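Side-chain contacts in glutamate receptor kainate-like protein (Pleurobrachia bachei, PDB 4ZDM), which probably forms the glycine-binding domain of a glycine-activated ion channel subunit of the ionotropic glutamate receptor family: residues P226-N229 with L230-F234; I205-I208 with G209-Q213; Y161-I164 with A165-V169. One frame throughout, in Å; residues are numbered along the deposited sequence.

Overall arrangement
None of the three contacts belongs wholly to the core: contacts 1 and 3 are partly buried, whereas contact 2 lies at the surface. Contact 1, at the start of helix 228-240, stands apart, its centre about 34 and about 37 Å from those of contacts 2 and 3 and across the middle of the chain from both. Contacts 2 and 3, with centres about 16 Å apart, touch through Phe212 and Tyr161 and share a sulfate ion. The two helical contacts each carry a salt bridge between residues four apart, made by a lysine in contact 1 and an arginine in contact 3. Contact 2, an irregular part of strand 205-221, relies instead on water bridges and an amide-hydroxyl approach.

Contact 1. Residues P226-N229 with L230-F234; sequences PFKN and LVDTF
Lys228 and Asp232 are brought together by complementary torsions: the lysine sends CG away from its own backbone N and stays extended until a bend at chi4 (-66°), while the aspartate keeps CG beside its backbone N (chi1 -74°). The two chains slant across one another, and Lys228 NZ closes a salt bridge of 2.7 Å to Asp232 OD2, using the syn lone pair of that oxygen. The same oxygen receives a second proton from a water, which also donates to Asn229 OD1 and so joins the asparagine to the bridge. Asp232 OD1 is taken separately by the backbone N of Leu109, so both ends of the carboxylate are held and its rotation is probably restricted.

Phe227 is at the N-cap position. Val231 lies beside it, pointing the same way, and places CG2 in the plane of the phenyl ring at its edge, 3.9 Å from Phe227 CD1. That methyl also lies 3.4 Å from Phe227 O, the atom that accepts the first direct backbone bond of this turn, from Val231 N at 3.1 Å. Asp232 N to Lys228 O and Thr233 N to Asn229 O continue the helical pattern. One step earlier a water takes the place of the direct bond: it donates to Pro226 O at 2.8 Å and accepts from Leu230 N at 3.0 Å.

The chemistry thus divides: the side of the turn with Phe227 and Leu230 packs on Leu5, Leu52 and Leu221, while a charged pair bridges successive turns. With a lysine ammonium, a water and a backbone N-H gathered on one carboxylate near the helix N-terminus, Asp232 is likely to remain ionised.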
ATOM      1  N   PRO A 226     -12.569  -6.152  -5.842  1.00 13.09           N
ATOM      2  CA  PRO A 226     -12.919  -7.536  -5.560  1.00 13.54           C
ATOM      3  C   PRO A 226     -13.427  -7.765  -4.157  1.00 14.46           C
ATOM      4  O   PRO A 226     -13.970  -8.863  -3.928  1.00 17.63           O
ATOM      5  CB  PRO A 226     -11.604  -8.277  -5.831  1.00 18.69           C
ATOM      6  CG  PRO A 226     -10.541  -7.296  -5.635  1.00 25.11           C
ATOM      7  CD  PRO A 226     -11.119  -5.959  -6.073  1.00 16.72           C
ATOM      8  N   PHE A 227     -13.253  -6.829  -3.228  1.00 12.04           N
ATOM      9  CA  PHE A 227     -13.696  -7.077  -1.873  1.00 10.98           C
ATOM     10  C   PHE A 227     -14.953  -6.262  -1.506  1.00  9.02           C
ATOM     11  O   PHE A 227     -15.429  -6.336  -0.388  1.00  9.51           O
ATOM     12  CB  PHE A 227     -12.543  -6.871  -0.852  1.00 11.65           C
ATOM     13  CG  PHE A 227     -11.872  -5.532  -0.924  1.00 10.25           C
ATOM     14  CD1 PHE A 227     -12.395  -4.439  -0.270  1.00 12.52           C
ATOM     15  CD2 PHE A 227     -10.718  -5.380  -1.629  1.00 11.66           C
ATOM     16  CE1 PHE A 227     -11.790  -3.213  -0.329  1.00 14.18           C
ATOM     17  CE2 PHE A 227     -10.081  -4.155  -1.666  1.00 13.01           C
ATOM     18  CZ  PHE A 227     -10.623  -3.072  -1.043  1.00 12.27           C
ATOM     19  N   LYS A 228     -15.553  -5.557  -2.473  1.00  9.35           N
ATOM     20  CA  LYS A 228     -16.767  -4.800  -2.184  1.00  9.34           C
ATOM     21  C   LYS A 228     -17.916  -5.667  -1.653  1.00 10.18           C
ATOM     22  O   LYS A 228     -18.566  -5.280  -0.692  1.00 10.32           O
ATOM     23  CB  LYS A 228     -17.280  -4.034  -3.404  1.00 11.46           C
ATOM     24  CG  LYS A 228     -18.471  -3.129  -3.063  1.00 15.51           C
ATOM     25  CD  LYS A 228     -18.828  -2.234  -4.202  1.00 18.80           C
ATOM     26  CE  LYS A 228     -19.906  -1.263  -3.801  1.00 21.70           C
ATOM     27  NZ  LYS A 228     -21.221  -1.906  -3.501  1.00 26.11           N
ATOM     28  N   ASN A 229     -18.183  -6.811  -2.262  1.00 10.65           N
ATOM     29  CA  ASN A 229     -19.300  -7.589  -1.808  1.00 11.76           C
ATOM     30  C   ASN A 229     -19.133  -8.066  -0.372  1.00 10.05           C
ATOM     31  O   ASN A 229     -20.105  -8.099   0.382  1.00 10.99           O
ATOM     32  CB  ASN A 229     -19.536  -8.799  -2.740  1.00 12.36           C
ATOM     33  CG  ASN A 229     -20.016  -8.391  -4.123  1.00 18.18           C
ATOM     34  OD1 ASN A 229     -20.591  -7.323  -4.314  1.00 23.34           O
ATOM     35  ND2 ASN A 229     -19.788  -9.267  -5.101  1.00 24.45           N
ATOM     36  N   LEU A 230     -17.916  -8.419   0.043  1.00 10.39           N
ATOM     37  CA  LEU A 230     -17.674  -8.846   1.411  1.00 10.65           C
ATOM     38  C   LEU A 230     -17.827  -7.696   2.401  1.00  8.08           C
ATOM     39  O   LEU A 230     -18.365  -7.858   3.503  1.00  9.84           O
ATOM     40  CB  LEU A 230     -16.287  -9.502   1.556  1.00 12.18           C
ATOM     41  CG  LEU A 230     -16.145 -10.877   0.878  1.00 15.41           C
ATOM     42  CD1 LEU A 230     -14.679 -11.283   0.965  1.00 21.76           C
ATOM     43  CD2 LEU A 230     -16.994 -11.890   1.549  1.00 21.56           C
ATOM     44  N   VAL A 231     -17.372  -6.510   2.021  1.00  8.15           N
ATOM     45  CA  VAL A 231     -17.544  -5.322   2.853  1.00  8.35           C
ATOM     46  C   VAL A 231     -19.030  -5.028   3.026  1.00  7.76           C
ATOM     47  O   VAL A 231     -19.505  -4.754   4.106  1.00  8.58           O
ATOM     48  CB  VAL A 231     -16.805  -4.129   2.235  1.00  7.66           C
ATOM     49  CG1 VAL A 231     -17.159  -2.824   2.853  1.00  8.29           C
ATOM     50  CG2 VAL A 231     -15.302  -4.309   2.362  1.00  9.70           C
ATOM     51  N   ASP A 232     -19.754  -5.063   1.917  1.00  8.42           N
ATOM     52  CA  ASP A 232     -21.211  -4.776   1.940  1.00  9.13           C
ATOM     53  C   ASP A 232     -21.969  -5.744   2.845  1.00  9.77           C
ATOM     54  O   ASP A 232     -22.812  -5.317   3.626  1.00 10.06           O
ATOM     55  CB  ASP A 232     -21.783  -4.821   0.540  1.00  7.61           C
ATOM     56  CG  ASP A 232     -21.431  -3.627  -0.320  1.00 11.58           C
ATOM     57  OD1 ASP A 232     -20.817  -2.658   0.143  1.00 11.44           O
ATOM     58  OD2 ASP A 232     -21.772  -3.680  -1.544  1.00 14.99           O
ATOM     59  N   THR A 233     -21.644  -7.030   2.769  1.00  9.40           N
ATOM     60  CA  THR A 233     -22.320  -8.043   3.587  1.00  9.68           C
ATOM     61  C   THR A 233     -22.019  -7.784   5.057  1.00 10.29           C
ATOM     62  O   THR A 233     -22.918  -7.843   5.918  1.00 10.34           O
ATOM     63  CB  THR A 233     -21.875  -9.410   3.151  1.00 11.64           C
ATOM     64  OG1 THR A 233     -22.449  -9.648   1.844  1.00 14.43           O
ATOM     65  CG2 THR A 233     -22.386 -10.472   4.127  1.00 13.31           C
ATOM     66  N   PHE A 234     -20.752  -7.502   5.380  1.00  9.51           N
ATOM     67  CA  PHE A 234     -20.433  -7.217   6.760  1.00  9.30           C
ATOM     68  C   PHE A 234     -21.164  -5.979   7.257  1.00  9.75           C
ATOM     69  O   PHE A 234     -21.715  -5.969   8.373  1.00  9.33           O
ATOM     70  CB  PHE A 234     -18.919  -7.021   6.939  1.00  9.98           C
ATOM     71  CG  PHE A 234     -18.560  -6.709   8.342  1.00 11.31           C
ATOM     72  CD1 PHE A 234     -18.438  -7.728   9.250  1.00 14.76           C
ATOM     73  CD2 PHE A 234     -18.471  -5.403   8.767  1.00 17.35           C
ATOM     74  CE1 PHE A 234     -18.217  -7.469  10.578  1.00 20.82           C
ATOM     75  CE2 PHE A 234     -18.217  -5.155  10.137  1.00 17.39           C
ATOM     76  CZ  PHE A 234     -18.097  -6.193  10.974  1.00 17.76           C
TER
HETATM   77  O   HOH W   1     -16.156  -9.436  -2.205  1.00 20.18           O
HETATM   78  O   HOH W   2     -22.616  -5.975  -2.644  1.00 22.21           O

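Contact 2. Residues I205-I208 with G209-Q213; sequences IVQI and GETFQ. With SO4 (sulfate ion), chain C.
The carboxamide of Gln207 and the hydroxyl of Thr211 meet through the amide oxygen, OE1 lying 3.1 Å from Thr211 OG1; the hydroxyl proton has another possible acceptor and Thr211 has two conformers, so this bond is doubtful. The Phe212 ring has a water in its plane at one edge. That water lies 2.8 Å from Ile208 O and 2.9 Å from Glu210 O. A second water donates to Gln207 O at 2.9 Å and to Gly209 O at 2.7 Å, bridging the bend. Gly209 has a positive phi (66°), and any CB would crowd the Ile208 carbonyl. Replacing Gln207 by an alanine would probably remove the amide oxygen near Thr211 OG1, leaving the hydroxyl to any other acceptor, and strip Gly209 O of the CG packed against it. At the far end a sulfate, probably from the crystallisation liquor, is gripped by Gln213 N at 2.8 Å to O3 and by Gln213 NE2 to O2. The bend interrupts strand 205-221, which bonds through Ile208 and Phe212 to Ala118 and Leu116 of strand 112-121, while Ile208, Thr211 and Phe212 pack on strand 186-192 and the Phe212 ring meets that of Tyr161 from helix 159-167, planes about 15° apart.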
ATOM      1  N   ILE A 205     -26.747  27.073  20.326  1.00 22.38           N
ATOM      2  CA  ILE A 205     -26.643  26.675  18.912  1.00 20.86           C
ATOM      3  C   ILE A 205     -27.977  26.112  18.526  1.00 20.58           C
ATOM      4  O   ILE A 205     -28.510  25.224  19.217  1.00 26.69           O
ATOM      5  CB  ILE A 205     -25.515  25.666  18.703  1.00 18.10           C
ATOM      6  CG1 ILE A 205     -24.165  26.278  19.097  1.00 22.96           C
ATOM      7  CG2 ILE A 205     -25.475  25.172  17.230  1.00 19.91           C
ATOM      8  CD1 ILE A 205     -23.785  27.542  18.407  1.00 25.59           C
ATOM      9  N   VAL A 206     -28.544  26.631  17.443  1.00 20.37           N
ATOM     10  CA  VAL A 206     -29.811  26.115  16.930  1.00 21.50           C
ATOM     11  C   VAL A 206     -29.735  25.798  15.441  1.00 21.30           C
ATOM     12  O   VAL A 206     -28.907  26.341  14.703  1.00 19.05           O
ATOM     13  CB  VAL A 206     -30.943  27.110  17.159  1.00 27.12           C
ATOM     14  CG1 VAL A 206     -31.082  27.397  18.660  1.00 27.17           C
ATOM     15  CG2 VAL A 206     -30.711  28.369  16.378  1.00 21.38           C
ATOM     16  N   GLN A 207     -30.668  24.971  14.995  1.00 19.24           N
ATOM     17  CA  GLN A 207     -30.779  24.637  13.584  1.00 16.42           C
ATOM     18  C   GLN A 207     -31.850  25.490  12.917  1.00 22.41           C
ATOM     19  O   GLN A 207     -32.952  25.662  13.441  1.00 22.96           O
ATOM     20  CB  GLN A 207     -31.098  23.147  13.408  1.00 17.59           C
ATOM     21  CG  GLN A 207     -31.265  22.787  11.953  1.00 17.54           C
ATOM     22  CD  GLN A 207     -31.267  21.257  11.632  1.00 24.27           C
ATOM     23  OE1 GLN A 207     -31.485  20.853  10.468  1.00 34.13           O
ATOM     24  NE2 GLN A 207     -31.011  20.447  12.601  1.00 17.78           N
ATOM     25  N   ILE A 208     -31.507  26.067  11.788  1.00 16.72           N
ATOM     26  CA  ILE A 208     -32.468  26.847  11.008  1.00 19.69           C
ATOM     27  C   ILE A 208     -33.329  25.956  10.118  1.00 21.50           C
ATOM     28  O   ILE A 208     -32.827  25.340   9.165  1.00 21.70           O
ATOM     29  CB  ILE A 208     -31.757  27.845  10.136  1.00 18.47           C
ATOM     30  CG1 ILE A 208     -30.990  28.860  10.982  1.00 19.15           C
ATOM     31  CG2 ILE A 208     -32.758  28.566   9.223  1.00 19.70           C
ATOM     32  CD1 ILE A 208     -29.938  29.627  10.229  1.00 21.17           C
ATOM     33  N   GLY A 209     -34.619  25.888  10.425  1.00 21.27           N
ATOM     34  CA  GLY A 209     -35.490  25.064   9.631  1.00 25.80           C
ATOM     35  C   GLY A 209     -35.181  23.586   9.731  1.00 25.29           C
ATOM     36  O   GLY A 209     -34.651  23.106  10.732  1.00 22.64           O
ATOM     37  N   GLU A 210     -35.536  22.872   8.671  1.00 20.14           N
ATOM     38  CA  GLU A 210     -35.445  21.442   8.617  1.00 20.01           C
ATOM     39  C   GLU A 210     -34.145  20.959   7.957  1.00 22.52           C
ATOM     40  O   GLU A 210     -33.508  21.685   7.207  1.00 20.98           O
ATOM     41  CB  GLU A 210     -36.645  20.876   7.847  1.00 23.01           C
ATOM     42  CG  GLU A 210     -38.001  21.181   8.501  1.00 27.65           C
ATOM     43  CD  GLU A 210     -38.136  20.568   9.894  1.00 43.44           C
ATOM     44  OE1 GLU A 210     -37.982  19.334  10.011  1.00 45.50           O
ATOM     45  OE2 GLU A 210     -38.373  21.313  10.877  1.00 47.40           O
ATOM     46  N   THR A 211     -33.759  19.721   8.255  0.68 17.34           N
ATOM     47  CA  THR A 211     -32.676  19.030   7.553  0.68 15.58           C
ATOM     48  C   THR A 211     -33.057  18.962   6.095  0.68 22.31           C
ATOM     49  O   THR A 211     -34.249  18.966   5.780  0.68 20.13           O
ATOM     50  CB  THR A 211     -32.432  17.658   8.198  0.68 18.08           C
ATOM     51  OG1 THR A 211     -31.957  17.900   9.545  0.68 17.77           O
ATOM     52  CG2 THR A 211     -31.402  16.762   7.384  0.68 21.06           C
ATOM     53  N   PHE A 212     -32.062  19.038   5.217  1.00 13.76           N
ATOM     54  CA  PHE A 212     -32.304  19.009   3.779  1.00 14.75           C
ATOM     55  C   PHE A 212     -31.239  18.247   3.028  1.00 15.18           C
ATOM     56  O   PHE A 212     -30.135  18.004   3.520  1.00 15.55           O
ATOM     57  CB  PHE A 212     -32.447  20.468   3.233  1.00 15.41           C
ATOM     58  CG  PHE A 212     -31.260  21.363   3.449  1.00 17.89           C
ATOM     59  CD1 PHE A 212     -30.960  21.872   4.691  1.00 14.53           C
ATOM     60  CD2 PHE A 212     -30.475  21.759   2.394  1.00 16.10           C
ATOM     61  CE1 PHE A 212     -29.859  22.735   4.896  1.00 17.73           C
ATOM     62  CE2 PHE A 212     -29.397  22.633   2.609  1.00 16.64           C
ATOM     63  CZ  PHE A 212     -29.102  23.089   3.838  1.00 16.45           C
ATOM     64  N   GLN A 213     -31.558  17.829   1.809  1.00 13.72           N
ATOM     65  CA  GLN A 213     -30.632  17.161   0.917  1.00 13.83           C
ATOM     66  C   GLN A 213     -29.956  15.938   1.583  1.00 11.82           C
ATOM     67  O   GLN A 213     -28.734  15.904   1.825  1.00 14.92           O
ATOM     68  CB  GLN A 213     -29.586  18.121   0.381  1.00 13.86           C
ATOM     69  CG  GLN A 213     -30.219  19.212  -0.529  1.00 15.67           C
ATOM     70  CD  GLN A 213     -30.805  18.594  -1.738  1.00 24.70           C
ATOM     71  OE1 GLN A 213     -30.121  17.853  -2.428  1.00 28.76           O
ATOM     72  NE2 GLN A 213     -32.091  18.839  -1.987  1.00 25.41           N
TER
HETATM   73  S   SO4 C 302     -34.773  19.337   0.230  0.70 37.25           S
HETATM   74  O1  SO4 C 302     -35.632  19.935   1.268  0.70 30.27           O
HETATM   75  O2  SO4 C 302     -33.885  20.394  -0.296  0.70 26.90           O
HETATM   76  O3  SO4 C 302     -34.168  18.120   0.820  0.70 22.80           O
HETATM   77  O4  SO4 C 302     -35.553  18.855  -0.905  0.70 37.14           O
HETATM   78  O   HOH W   3     -35.015  23.688  13.345  1.00 34.39           O
HETATM   79  O   HOH W   4     -31.306  23.122   8.474  1.00 16.67           O

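Contact 3. Residues Y161-I164 with A165-V169. With SO4 (sulfate ion), chain C.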
ATOM      1  N   TYR A 161     -29.709  26.707  -4.176  1.00 22.76           N
ATOM      2  CA  TYR A 161     -28.655  25.987  -3.444  1.00 23.52           C
ATOM      3  C   TYR A 161     -27.297  26.279  -4.088  1.00 16.20           C
ATOM      4  O   TYR A 161     -26.283  26.418  -3.412  1.00 20.95           O
ATOM      5  CB  TYR A 161     -28.961  24.482  -3.405  1.00 22.55           C
ATOM      6  CG  TYR A 161     -30.047  24.082  -2.426  1.00 28.36           C
ATOM      7  CD1 TYR A 161     -30.145  24.687  -1.180  1.00 24.17           C
ATOM      8  CD2 TYR A 161     -30.921  23.036  -2.714  1.00 24.20           C
ATOM      9  CE1 TYR A 161     -31.134  24.312  -0.275  1.00 26.42           C
ATOM     10  CE2 TYR A 161     -31.893  22.636  -1.797  1.00 22.78           C
ATOM     11  CZ  TYR A 161     -32.001  23.279  -0.591  1.00 26.81           C
ATOM     12  OH  TYR A 161     -32.965  22.880   0.332  1.00 27.64           O
ATOM     13  N   ASN A 162     -27.259  26.389  -5.427  1.00 21.57           N
ATOM     14  CA  ASN A 162     -26.011  26.735  -6.090  1.00 20.92           C
ATOM     15  C   ASN A 162     -25.520  28.081  -5.589  1.00 22.85           C
ATOM     16  O   ASN A 162     -24.328  28.277  -5.378  1.00 21.25           O
ATOM     17  CB  ASN A 162     -26.139  26.841  -7.628  1.00 20.66           C
ATOM     18  CG  ASN A 162     -26.627  25.560  -8.334  1.00 28.77           C
ATOM     19  OD1 ASN A 162     -27.122  25.646  -9.472  1.00 23.65           O
ATOM     20  ND2 ASN A 162     -26.469  24.400  -7.726  1.00 22.44           N
ATOM     21  N   ARG A 163     -26.455  29.015  -5.415  1.00 20.54           N
ATOM     22  CA  ARG A 163     -26.107  30.373  -4.989  1.00 24.58           C
ATOM     23  C   ARG A 163     -25.618  30.355  -3.534  1.00 22.09           C
ATOM     24  O   ARG A 163     -24.696  31.073  -3.177  1.00 21.54           O
ATOM     25  CB  ARG A 163     -27.323  31.300  -5.156  1.00 25.70           C
ATOM     26  CG  ARG A 163     -27.091  32.760  -4.776  1.00 32.09           C
ATOM     27  CD  ARG A 163     -26.800  33.652  -5.986  1.00 31.26           C
ATOM     28  NE  ARG A 163     -26.341  34.937  -5.495  1.00 23.47           N
ATOM     29  CZ  ARG A 163     -27.067  36.058  -5.493  1.00 22.12           C
ATOM     30  NH1 ARG A 163     -28.282  36.047  -5.978  1.00 23.11           N
ATOM     31  NH2 ARG A 163     -26.570  37.157  -5.007  1.00 21.49           N
ATOM     32  N   ILE A 164     -26.266  29.550  -2.702  1.00 20.14           N
ATOM     33  CA  ILE A 164     -25.761  29.348  -1.334  1.00 16.56           C
ATOM     34  C   ILE A 164     -24.281  28.916  -1.352  1.00 21.13           C
ATOM     35  O   ILE A 164     -23.469  29.422  -0.582  1.00 19.39           O
ATOM     36  CB  ILE A 164     -26.650  28.328  -0.609  1.00 18.56           C
ATOM     37  CG1 ILE A 164     -28.038  28.901  -0.318  1.00 23.80           C
ATOM     38  CG2 ILE A 164     -25.935  27.858   0.678  1.00 19.74           C
ATOM     39  CD1 ILE A 164     -28.078  29.883   0.838  1.00 23.92           C
ATOM     40  N   ALA A 165     -23.889  27.963  -2.207  1.00 18.02           N
ATOM     41  CA  ALA A 165     -22.511  27.506  -2.195  1.00 19.12           C
ATOM     42  C   ALA A 165     -21.597  28.586  -2.723  1.00 19.58           C
ATOM     43  O   ALA A 165     -20.497  28.770  -2.213  1.00 22.62           O
ATOM     44  CB  ALA A 165     -22.373  26.249  -3.010  1.00 21.89           C
ATOM     45  N   GLU A 166     -22.070  29.265  -3.773  1.00 21.72           N
ATOM     46  CA  GLU A 166     -21.313  30.318  -4.453  1.00 26.33           C
ATOM     47  C   GLU A 166     -20.909  31.416  -3.477  1.00 26.76           C
ATOM     48  O   GLU A 166     -19.755  31.801  -3.402  1.00 22.40           O
ATOM     49  CB  GLU A 166     -22.163  30.912  -5.597  1.00 29.16           C
ATOM     50  CG  GLU A 166     -21.584  32.125  -6.329  1.00 44.19           C
ATOM     51  CD  GLU A 166     -22.584  32.786  -7.338  1.00 52.74           C
ATOM     52  OE1 GLU A 166     -23.527  32.116  -7.851  1.00 41.60           O
ATOM     53  OE2 GLU A 166     -22.431  34.001  -7.601  1.00 38.91           O
ATOM     54  N   ASP A 167     -21.875  31.880  -2.712  1.00 24.32           N
ATOM     55  CA  ASP A 167     -21.661  33.031  -1.839  1.00 22.21           C
ATOM     56  C   ASP A 167     -21.216  32.670  -0.421  1.00 15.96           C
ATOM     57  O   ASP A 167     -20.933  33.535   0.413  1.00 20.85           O
ATOM     58  CB  ASP A 167     -22.925  33.854  -1.780  1.00 22.07           C
ATOM     59  CG  ASP A 167     -23.192  34.588  -3.099  1.00 37.37           C
ATOM     60  OD1 ASP A 167     -22.257  34.737  -3.903  1.00 35.77           O
ATOM     61  OD2 ASP A 167     -24.330  34.978  -3.328  1.00 29.32           O
ATOM     62  N   ALA A 168     -21.138  31.381  -0.125  1.00 17.49           N
ATOM     63  CA  ALA A 168     -20.638  30.971   1.171  1.00 14.49           C
ATOM     64  C   ALA A 168     -19.160  31.305   1.391  1.00 16.86           C
ATOM     65  O   ALA A 168     -18.352  31.212   0.460  1.00 20.07           O
ATOM     66  CB  ALA A 168     -20.820  29.472   1.341  1.00 15.92           C
ATOM     67  N   VAL A 169     -18.803  31.610   2.636  1.00 16.95           N
ATOM     68  CA  VAL A 169     -17.437  31.615   3.069  1.00 15.70           C
ATOM     69  C   VAL A 169     -16.921  30.196   2.916  1.00 21.21           C
ATOM     70  O   VAL A 169     -17.653  29.269   3.275  1.00 18.95           O
ATOM     71  CB  VAL A 169     -17.310  32.064   4.521  1.00 19.37           C
ATOM     72  CG1 VAL A 169     -15.889  31.958   5.008  1.00 22.76           C
ATOM     73  CG2 VAL A 169     -17.791  33.519   4.698  1.00 19.51           C
TER
HETATM   74  S   SO4 C 302     -34.773  19.337   0.230  0.70 37.25           S
HETATM   75  O1  SO4 C 302     -35.632  19.935   1.268  0.70 30.27           O
HETATM   76  O2  SO4 C 302     -33.885  20.394  -0.296  0.70 26.90           O
HETATM   77  O3  SO4 C 302     -34.168  18.120   0.820  0.70 22.80           O
HETATM   78  O4  SO4 C 302     -35.553  18.855  -0.905  0.70 37.14           O
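Arg163 grips Asp167 through NE, not a terminal nitrogen, with guanidinium and carboxylate planes almost perpendicular, 84° apart. The bond from NE to Asp167 OD2 is 3.0 Å long and bent (142°); the donor comes on the syn side of the oxygen, tilted out of the carboxylate plane. A chi2 of 98°, off the staggered values, folds the arginine chain back so that NE reaches one turn further along. Glu166 adds charge but no bond: its OE2 is 4.5 Å from Arg163 NE, well out of the guanidinium plane. Tyr161 points elsewhere, giving its OH proton to sulfate O2 at 2.7 Å, an oxygen lying near the ring plane at the edge, 3.4 Å from Tyr161 CE2.

Regular backbone bonds from Ala165, Glu166 and Asp167 back to Tyr161, Asn162 and Arg163 hold the turns. The following one, Ala168 N to Ile164 O, is weak; Trp141 NE1 also bonds to that oxygen, while Lys170 NZ takes Ala165 O and Ala168 O. Near the helix C-terminus the carbonyls are thus served by side chains from strand 140-144 and strand 169-171. These parallel neighbours, linked through helices 148-155 and 159-167, form a beta-alpha-beta crossover, consistent with the periplasmic-binding-protein-like fold of glutamate receptor ligand-binding domains.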